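Local coordinates for gamma-glutamyl-gamma-aminobutyraldehyde dehydrogenase (Burkholderia cenocepacia, PDB 4LIH), which probably oxidises aldehydes, gamma-glutamyl-gamma-aminobutyraldehyde among them, to carboxylic acids with NAD(P)+ as electron acceptor, at residues G159-E164 against L496-I501; L86-R91 against E141-V146; R368-L373 against F394-D399. All blocks are in the same frame, centred on the assembly; numbering follows the deposited sequence.

Contact 1: residues G159-E164 against L496-I501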
loop_
_atom_site.group_PDB
_atom_site.type_symbol
_atom_site.label_atom_id
_atom_site.label_comp_id
_atom_site.label_asym_id
_atom_site.label_seq_id
_atom_site.Cartn_x
_atom_site.Cartn_y
_atom_site.Cartn_z
ATOM N N GLY A 159 -12.254 9.631 -8.459
ATOM C CA GLY A 159 -12.441 9.384 -7.028
ATOM C C GLY A 159 -11.120 9.405 -6.291
ATOM O O GLY A 159 -10.301 8.597 -6.577
ATOM N N LEU A 160 -10.995 10.259 -5.278
ATOM C CA LEU A 160 -9.733 10.459 -4.540
ATOM C C LEU A 160 -9.983 10.225 -3.055
ATOM O O LEU A 160 -11.046 10.572 -2.508
ATOM C CB LEU A 160 -9.212 11.906 -4.729
ATOM C CG LEU A 160 -9.109 12.559 -6.123
ATOM C CD1 LEU A 160 -8.497 13.967 -6.036
ATOM C CD2 LEU A 160 -8.340 11.694 -7.096
ATOM N N VAL A 161 -9.050 9.590 -2.399
ATOM C CA VAL A 161 -9.130 9.440 -0.981
ATOM C C VAL A 161 -7.838 9.992 -0.399
ATOM O O VAL A 161 -6.740 9.464 -0.674
ATOM C CB VAL A 161 -9.309 7.985 -0.593
ATOM C CG1 VAL A 161 -9.390 7.849 0.915
ATOM C CG2 VAL A 161 -10.524 7.418 -1.289
ATOM N N THR A 162 -7.964 11.085 0.342
ATOM C CA THR A 162 -6.785 11.795 0.896
ATOM C C THR A 162 -6.855 11.864 2.419
ATOM O O THR A 162 -7.869 11.511 3.034
ATOM C CB THR A 162 -6.675 13.196 0.243
ATOM O OG1 THR A 162 -7.889 13.929 0.426
ATOM C CG2 THR A 162 -6.526 13.025 -1.258
ATOM N N ARG A 163 -5.750 12.272 3.019
ATOM C CA ARG A 163 -5.674 12.528 4.451
ATOM C C ARG A 163 -5.393 13.999 4.679
ATOM O O ARG A 163 -4.552 14.563 3.997
ATOM C CB ARG A 163 -4.593 11.649 5.075
ATOM C CG ARG A 163 -5.110 10.240 5.426
ATOM C CD ARG A 163 -4.068 9.392 6.158
ATOM N NE ARG A 163 -4.653 8.081 6.452
ATOM C CZ ARG A 163 -5.558 7.837 7.402
ATOM N NH1 ARG A 163 -5.960 8.779 8.244
ATOM N NH2 ARG A 163 -6.051 6.624 7.529
ATOM N N GLU A 164 -6.092 14.606 5.642
ATOM C CA GLU A 164 -5.808 15.978 6.043
ATOM C C GLU A 164 -5.551 16.064 7.554
ATOM O O GLU A 164 -6.148 15.327 8.357
ATOM C CB GLU A 164 -7.006 16.914 5.685
ATOM C CG GLU A 164 -7.382 16.855 4.202
ATOM C CD GLU A 164 -8.602 17.689 3.800
ATOM O OE1 GLU A 164 -9.497 18.017 4.625
ATOM O OE2 GLU A 164 -8.726 17.941 2.572
ATOM N N LEU A 496 -9.592 11.128 7.019
ATOM C CA LEU A 496 -9.838 10.734 5.651
ATOM C C LEU A 496 -10.931 11.553 5.028
ATOM O O LEU A 496 -11.965 11.894 5.655
ATOM C CB LEU A 496 -10.247 9.238 5.554
ATOM C CG LEU A 496 -9.125 8.239 5.929
ATOM C CD1 LEU A 496 -9.682 6.909 6.440
ATOM C CD2 LEU A 496 -8.269 7.950 4.726
ATOM N N LYS A 497 -10.710 11.808 3.756
ATOM C CA LYS A 497 -11.676 12.461 2.911
ATOM C C LYS A 497 -11.785 11.681 1.595
ATOM O O LYS A 497 -10.778 11.431 0.973
ATOM C CB LYS A 497 -11.258 13.922 2.638
ATOM C CG LYS A 497 -12.207 14.629 1.638
ATOM C CD LYS A 497 -11.746 16.079 1.395
ATOM C CE LYS A 497 -12.061 17.037 2.548
ATOM N NZ LYS A 497 -11.516 18.376 2.219
ATOM N N SER A 498 -13.014 11.340 1.210
ATOM C CA SER A 498 -13.358 10.859 -0.107
ATOM C C SER A 498 -13.864 12.054 -0.944
ATOM O O SER A 498 -14.820 12.728 -0.538
ATOM C CB SER A 498 -14.442 9.773 0.017
ATOM O OG SER A 498 -13.909 8.572 0.600
ATOM N N THR A 499 -13.199 12.339 -2.068
ATOM C CA THR A 499 -13.655 13.325 -3.028
ATOM C C THR A 499 -14.136 12.613 -4.307
ATOM O O THR A 499 -13.356 11.942 -4.969
ATOM C CB THR A 499 -12.539 14.327 -3.361
ATOM O OG1 THR A 499 -12.041 14.931 -2.152
ATOM C CG2 THR A 499 -13.093 15.428 -4.252
ATOM N N LEU A 500 -15.448 12.702 -4.620
ATOM C CA LEU A 500 -15.968 12.119 -5.847
ATOM C C LEU A 500 -16.238 13.238 -6.852
ATOM O O LEU A 500 -17.142 14.046 -6.640
ATOM C CB LEU A 500 -17.249 11.341 -5.556
ATOM C CG LEU A 500 -17.223 10.062 -4.670
ATOM C CD1 LEU A 500 -16.942 10.416 -3.213
ATOM C CD2 LEU A 500 -18.521 9.291 -4.777
ATOM N N ILE A 501 -15.468 13.253 -7.939
ATOM C CA ILE A 501 -15.536 14.329 -8.894
ATOM C C ILE A 501 -16.274 13.801 -10.097
ATOM O O ILE A 501 -15.726 12.980 -10.823
ATOM C CB ILE A 501 -14.124 14.829 -9.313
ATOM C CG1 ILE A 501 -13.307 15.279 -8.106
ATOM C CG2 ILE A 501 -14.249 15.912 -10.384
ATOM C CD1 ILE A 501 -11.874 15.705 -8.400
HETATM O O HOH W 1 -10.082 13.239 -1.231
#
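Lys497 starts with CG anti to its backbone N (chi1 175°) and bends at its third torsion (chi3 -75°), and this bend brings NZ to the carboxylate of Glu164, whose chain runs extended beyond CG. The two belong to neighbouring strands of an antiparallel pair, 157-172 with 494-502, in the oligomerisation arm of the aldehyde dehydrogenase fold. Glu164 OE2 takes Lys497 NZ on its syn side at 2.8 Å, while the bond to OE1 is weak. Both ends also reach the second subunit: OE1 bonds to Tyr476 OH of the second subunit, and NZ to the carbonyl oxygens of its Leu453 and Ser450, so the salt bridge lies within the subunit interface.

Leu160 with Thr499 and Thr162 with Lys497 are the hydrogen-bonded pairs; Leu160 N to Thr499 O measures 2.9 Å. Beta-branched Val161 and the threonines suit the extended backbone. On the face of Val161, Leu496 and Arg163, Val161 CG1 lies 4.0 Å from Leu496 CD2. Leu496 CD2 also sits over one face of the Arg163 guanidinium, where a leucine can cover the flat group without competing for its N-H bonds; Arg163 NH1 is taken by Thr494. Along its other edge, strand 494-502 pairs through residues 498-501 with a parallel strand of the second subunit, continuing the sheet across the interface.

On the face of Leu160, Thr162, Lys497 and Thr499, a water ties the strands together: it donates to Lys497 O at 2.9 Å and hydrogen-bonds to Thr162 OG1 at 2.8 Å and to Thr499 OG1 at 2.7 Å.

Contact 2: residues L86-R91 against E141-V146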
loop_
_atom_site.group_PDB
_atom_site.type_symbol
_atom_site.label_atom_id
_atom_site.label_comp_id
_atom_site.label_asym_id
_atom_site.label_seq_id
_atom_site.Cartn_x
_atom_site.Cartn_y
_atom_site.Cartn_z
ATOM N N LEU A 86 2.433 24.646 4.190
ATOM C CA LEU A 86 3.729 24.440 3.624
ATOM C C LEU A 86 3.728 23.146 2.810
ATOM O O LEU A 86 3.069 22.157 3.164
ATOM C CB LEU A 86 4.810 24.373 4.695
ATOM C CG LEU A 86 5.057 25.645 5.516
ATOM C CD1 LEU A 86 6.026 25.284 6.618
ATOM C CD2 LEU A 86 5.577 26.808 4.659
ATOM N N ASN A 87 4.531 23.145 1.761
ATOM C CA ASN A 87 4.690 21.954 0.952
ATOM C C ASN A 87 5.396 20.852 1.726
ATOM O O ASN A 87 6.211 21.139 2.609
ATOM C CB ASN A 87 5.501 22.289 -0.272
ATOM C CG ASN A 87 4.742 23.134 -1.241
ATOM O OD1 ASN A 87 3.532 22.979 -1.384
ATOM N ND2 ASN A 87 5.455 24.023 -1.931
ATOM N N PRO A 88 5.127 19.587 1.372
ATOM C CA PRO A 88 5.741 18.469 2.126
ATOM C C PRO A 88 7.262 18.618 2.359
ATOM O O PRO A 88 7.744 18.430 3.467
ATOM C CB PRO A 88 5.418 17.263 1.250
ATOM C CG PRO A 88 4.051 17.633 0.677
ATOM C CD PRO A 88 4.169 19.097 0.353
ATOM N N ARG A 89 8.013 18.948 1.311
ATOM C CA ARG A 89 9.468 19.017 1.425
ATOM C C ARG A 89 9.880 20.138 2.396
ATOM O O ARG A 89 10.863 20.016 3.101
ATOM C CB ARG A 89 10.091 19.237 0.045
ATOM C CG ARG A 89 10.037 17.951 -0.798
ATOM C CD ARG A 89 10.387 18.192 -2.271
ATOM N NE ARG A 89 11.826 18.404 -2.361
ATOM C CZ ARG A 89 12.493 18.855 -3.417
ATOM N NH1 ARG A 89 11.882 19.132 -4.542
ATOM N NH2 ARG A 89 13.797 18.938 -3.330
ATOM N N ALA A 90 9.121 21.222 2.393
ATOM C CA ALA A 90 9.397 22.381 3.273
ATOM C C ALA A 90 9.134 22.038 4.752
ATOM O O ALA A 90 9.918 22.383 5.618
ATOM C CB ALA A 90 8.564 23.562 2.836
ATOM N N ARG A 91 8.044 21.350 5.052
ATOM C CA ARG A 91 7.841 20.898 6.447
ATOM C C ARG A 91 8.894 19.877 6.882
ATOM O O ARG A 91 9.345 19.893 7.982
ATOM C CB ARG A 91 6.491 20.199 6.650
ATOM C CG ARG A 91 5.345 21.146 6.797
ATOM C CD ARG A 91 4.235 20.511 7.618
ATOM N NE ARG A 91 3.751 19.323 6.975
ATOM C CZ ARG A 91 3.020 19.273 5.875
ATOM N NH1 ARG A 91 2.599 20.382 5.253
ATOM N NH2 ARG A 91 2.675 18.108 5.409
ATOM N N GLU A 141 10.870 12.538 7.325
ATOM C CA GLU A 141 11.305 11.850 6.101
ATOM C C GLU A 141 10.155 11.084 5.434
ATOM O O GLU A 141 10.233 10.744 4.273
ATOM C CB GLU A 141 12.417 10.861 6.446
ATOM C CG GLU A 141 13.768 11.482 6.740
ATOM C CD GLU A 141 14.800 10.455 7.221
ATOM O OE1 GLU A 141 14.418 9.339 7.594
ATOM O OE2 GLU A 141 16.016 10.729 7.203
ATOM N N ALA A 142 9.108 10.767 6.185
ATOM C CA ALA A 142 7.940 10.073 5.609
ATOM C C ALA A 142 6.947 10.995 4.890
ATOM O O ALA A 142 6.178 10.508 4.056
ATOM C CB ALA A 142 7.239 9.307 6.697
ATOM N N ILE A 143 6.965 12.291 5.206
ATOM C CA ILE A 143 5.967 13.265 4.737
ATOM C C ILE A 143 5.793 13.267 3.242
ATOM O O ILE A 143 4.662 13.510 2.725
ATOM C CB ILE A 143 6.337 14.758 5.089
ATOM C CG1 ILE A 143 6.178 15.065 6.570
ATOM C CG2 ILE A 143 5.399 15.743 4.379
ATOM C CD1 ILE A 143 6.807 16.410 6.939
ATOM N N ASP A 144 6.901 13.084 2.531
ATOM C CA ASP A 144 6.890 13.208 1.044
ATOM C C ASP A 144 7.066 11.885 0.337
ATOM O O ASP A 144 7.445 11.872 -0.835
ATOM C CB ASP A 144 7.882 14.292 0.564
ATOM C CG ASP A 144 9.350 13.965 0.834
ATOM O OD1 ASP A 144 9.643 13.098 1.661
ATOM O OD2 ASP A 144 10.241 14.591 0.181
ATOM N N LYS A 145 6.762 10.759 1.041
ATOM C CA LYS A 145 6.908 9.420 0.470
ATOM C C LYS A 145 5.573 8.662 0.307
ATOM O O LYS A 145 5.480 7.687 -0.465
ATOM C CB LYS A 145 7.842 8.533 1.318
ATOM C CG LYS A 145 9.200 9.117 1.712
ATOM C CD LYS A 145 10.050 9.419 0.534
ATOM C CE LYS A 145 11.443 9.919 0.899
ATOM N NZ LYS A 145 11.393 11.122 1.747
ATOM N N VAL A 146 4.581 9.080 1.051
ATOM C CA VAL A 146 3.317 8.397 1.062
ATOM C C VAL A 146 2.166 9.354 0.869
ATOM O O VAL A 146 2.129 10.470 1.398
ATOM C CB VAL A 146 3.119 7.600 2.359
ATOM C CG1 VAL A 146 4.216 6.555 2.485
ATOM C CG2 VAL A 146 3.035 8.501 3.549
#
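Pro88 and Ile143 make the closest apolar contact here, Pro88 CB to Ile143 CG2 at 3.5 Å, tighter than usual for two carbons. It joins the first turn of helix 88-104 to the chain leaving helix 121-142. Ile143 divides its branches: CG2, trans to N, presses on the proline ring, while the other arm, extended at chi2 (168°), carries CD1 to within 3.8 Å of Arg91 CB. Proline suits the first turn of a helix, where its missing N-H costs no bond, and offers a stiff apolar surface.

Arg91 crosses Ile143 at about a right angle, and its bend at chi3 (-61°) turns the guanidinium so that NH2 lies 3.8 Å from Ile143 CG2; NE is held by Ala191 O. Asp144 has CG between its backbone N and carbonyl carbon (chi1 66°), with CB 3.9 Å from Pro88 CB. Its OD2 lies 3.5 Å from Arg89 CG, an aliphatic atom.

The carboxylate pairs with its neighbour Lys145 through OD1 and with Lys92, just beyond the other segment, through OD2. Between the two segments, then, the chemistry is van der Waals contact, and two lysines would be expected to keep the buried Asp144 ionised.

Contact 3: residues R368-L373 against F394-D399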
loop_
_atom_site.group_PDB
_atom_site.type_symbol
_atom_site.label_atom_id
_atom_site.label_comp_id
_atom_site.label_asym_id
_atom_site.label_seq_id
_atom_site.Cartn_x
_atom_site.Cartn_y
_atom_site.Cartn_z
ATOM N N ARG A 368 5.936 -10.084 49.712
ATOM C CA ARG A 368 6.565 -10.846 50.797
ATOM C C ARG A 368 5.581 -11.805 51.419
ATOM O O ARG A 368 5.964 -12.887 51.845
ATOM C CB ARG A 368 7.103 -9.943 51.895
ATOM C CG ARG A 368 8.369 -9.201 51.548
ATOM C CD ARG A 368 8.806 -8.395 52.754
ATOM N NE ARG A 368 9.760 -7.385 52.349
ATOM C CZ ARG A 368 11.061 -7.565 52.258
ATOM N NH1 ARG A 368 11.603 -8.734 52.595
ATOM N NH2 ARG A 368 11.817 -6.563 51.838
ATOM N N GLY A 369 4.323 -11.409 51.496
ATOM C CA GLY A 369 3.291 -12.269 52.066
ATOM C C GLY A 369 2.803 -13.397 51.154
ATOM O O GLY A 369 2.452 -14.494 51.633
ATOM N N GLU A 370 2.766 -13.136 49.852
ATOM C CA GLU A 370 2.106 -14.036 48.892
ATOM C C GLU A 370 3.040 -14.816 48.008
ATOM O O GLU A 370 2.608 -15.682 47.307
ATOM C CB GLU A 370 1.082 -13.264 48.025
ATOM C CG GLU A 370 1.676 -12.298 47.029
ATOM C CD GLU A 370 0.633 -11.393 46.350
ATOM O OE1 GLU A 370 -0.619 -11.626 46.432
ATOM O OE2 GLU A 370 1.088 -10.442 45.697
ATOM N N GLY A 371 4.330 -14.558 48.095
ATOM C CA GLY A 371 5.306 -15.203 47.265
ATOM C C GLY A 371 6.633 -15.413 47.964
ATOM O O GLY A 371 6.825 -14.998 49.128
ATOM N N ARG A 372 7.538 -16.062 47.237
ATOM C CA ARG A 372 8.923 -16.211 47.687
ATOM C C ARG A 372 9.821 -15.071 47.194
ATOM O O ARG A 372 9.952 -14.880 46.004
ATOM C CB ARG A 372 9.484 -17.539 47.195
ATOM C CG ARG A 372 10.889 -17.810 47.741
ATOM C CD ARG A 372 11.374 -19.196 47.352
ATOM N NE ARG A 372 11.568 -19.354 45.906
ATOM C CZ ARG A 372 12.724 -19.235 45.236
ATOM N NH1 ARG A 372 13.867 -18.919 45.847
ATOM N NH2 ARG A 372 12.734 -19.432 43.916
ATOM N N LEU A 373 10.459 -14.348 48.112
ATOM C CA LEU A 373 11.408 -13.288 47.736
ATOM C C LEU A 373 12.694 -13.917 47.229
ATOM O O LEU A 373 13.385 -14.651 47.974
ATOM C CB LEU A 373 11.723 -12.358 48.906
ATOM C CG LEU A 373 12.703 -11.200 48.623
ATOM C CD1 LEU A 373 12.147 -10.154 47.651
ATOM C CD2 LEU A 373 13.076 -10.531 49.940
ATOM N N PHE A 394 10.156 -11.756 42.915
ATOM C CA PHE A 394 9.380 -12.786 43.621
ATOM C C PHE A 394 8.975 -13.964 42.730
ATOM O O PHE A 394 8.727 -13.821 41.530
ATOM C CB PHE A 394 8.068 -12.214 44.121
ATOM C CG PHE A 394 8.230 -11.206 45.225
ATOM C CD1 PHE A 394 8.359 -11.635 46.535
ATOM C CD2 PHE A 394 8.244 -9.859 44.957
ATOM C CE1 PHE A 394 8.474 -10.722 47.555
ATOM C CE2 PHE A 394 8.396 -8.922 45.971
ATOM C CZ PHE A 394 8.525 -9.358 47.278
ATOM N N GLU A 395 8.826 -15.116 43.370
ATOM C CA GLU A 395 8.206 -16.282 42.725
ATOM C C GLU A 395 6.772 -16.326 43.236
ATOM O O GLU A 395 6.556 -16.358 44.438
ATOM C CB GLU A 395 8.994 -17.559 43.052
ATOM C CG GLU A 395 8.488 -18.743 42.262
ATOM C CD GLU A 395 9.358 -19.960 42.364
ATOM O OE1 GLU A 395 10.431 -19.907 42.991
ATOM O OE2 GLU A 395 8.916 -20.979 41.831
ATOM N N VAL A 396 5.800 -16.264 42.339
ATOM C CA VAL A 396 4.375 -16.169 42.742
ATOM C C VAL A 396 3.534 -17.037 41.857
ATOM O O VAL A 396 3.963 -17.470 40.758
ATOM C CB VAL A 396 3.788 -14.703 42.700
ATOM C CG1 VAL A 396 4.291 -13.847 43.871
ATOM C CG2 VAL A 396 4.051 -14.010 41.371
ATOM N N LYS A 397 2.329 -17.318 42.337
ATOM C CA LYS A 397 1.267 -17.852 41.509
ATOM C C LYS A 397 0.720 -16.750 40.602
ATOM O O LYS A 397 0.817 -15.555 40.887
ATOM C CB LYS A 397 0.097 -18.343 42.380
ATOM C CG LYS A 397 0.341 -19.535 43.271
ATOM C CD LYS A 397 -0.984 -19.801 43.965
ATOM C CE LYS A 397 -0.937 -20.914 44.991
ATOM N NZ LYS A 397 -2.305 -20.959 45.564
ATOM N N PRO A 398 0.090 -17.154 39.504
ATOM C CA PRO A 398 -0.351 -16.133 38.577
ATOM C C PRO A 398 -1.483 -15.255 39.033
ATOM O O PRO A 398 -1.685 -14.213 38.428
ATOM C CB PRO A 398 -0.721 -16.926 37.336
ATOM C CG PRO A 398 -0.951 -18.297 37.786
ATOM C CD PRO A 398 -0.050 -18.504 38.955
ATOM N N ASP A 399 -2.217 -15.656 40.074
ATOM C CA ASP A 399 -3.313 -14.836 40.631
ATOM C C ASP A 399 -2.891 -13.955 41.809
ATOM O O ASP A 399 -3.727 -13.284 42.380
ATOM C CB ASP A 399 -4.507 -15.714 41.034
ATOM C CG ASP A 399 -4.116 -16.897 41.919
ATOM O OD1 ASP A 399 -3.001 -16.899 42.494
ATOM O OD2 ASP A 399 -4.931 -17.848 42.049
HETATM O O HOH W 2 1.546 -16.494 45.001
#
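Phe394 has the most surface buried by the other segment, its ring packing against the start of strand 372-375 and the end of helix 354-370. Leu373 CD1 stands over one ring face, 4.0 Å from the centroid, in a CH-pi contact, and Arg368 N approaches obliquely, 3.4 Å from Phe394 CE1. A flat, wide side chain suits a place where helix and strand must both be met.

The setting is the rim of the mixed sheet of the catalytic domain, where the chain leaves the helix, turns at Gly371 and pairs antiparallel with strand 388-395. Arg372 and Glu395 form the hydrogen-bonded pair, Glu395 N reaching Arg372 O at 2.9 Å. Their side chains share the face away from Phe394, both extended from N through CG (chi1 -175° and -173°), and cross to form a salt bridge. Glu395 OE1 lies in the guanidinium plane and accepts from Arg372 NH2, modelled at 2.5 Å, shorter than such bonds normally are, so the exact length is doubtful; a second bond, from NE, is weak. Glu395 OE2 pairs with Lys322.

Gly371 CA lies 3.3 Å from Glu395 O, a fit that suits a residue lacking a side chain.

Contacts 1 and 2 are mostly buried and lie on the same side of the chain's centre, their centres 19 Å apart, and both touch the third subunit. Contact 3 is partly buried, sits on the opposite side, more than 50 Å from either between centres, and meets no other chain. Contacts 1 and 3 each join antiparallel strands, so backbone bonds carry them, and each adds an acid-base pair; in contact 1 that pair is shared with a second subunit, in contact 3 with a lysine of the same chain. Contact 2 instead joins the first turn of helix 88-104 to the residues that follow helix 121-142 by apolar packing, the charge of Asp144 being met by Lys145 of its own segment and by Lys92.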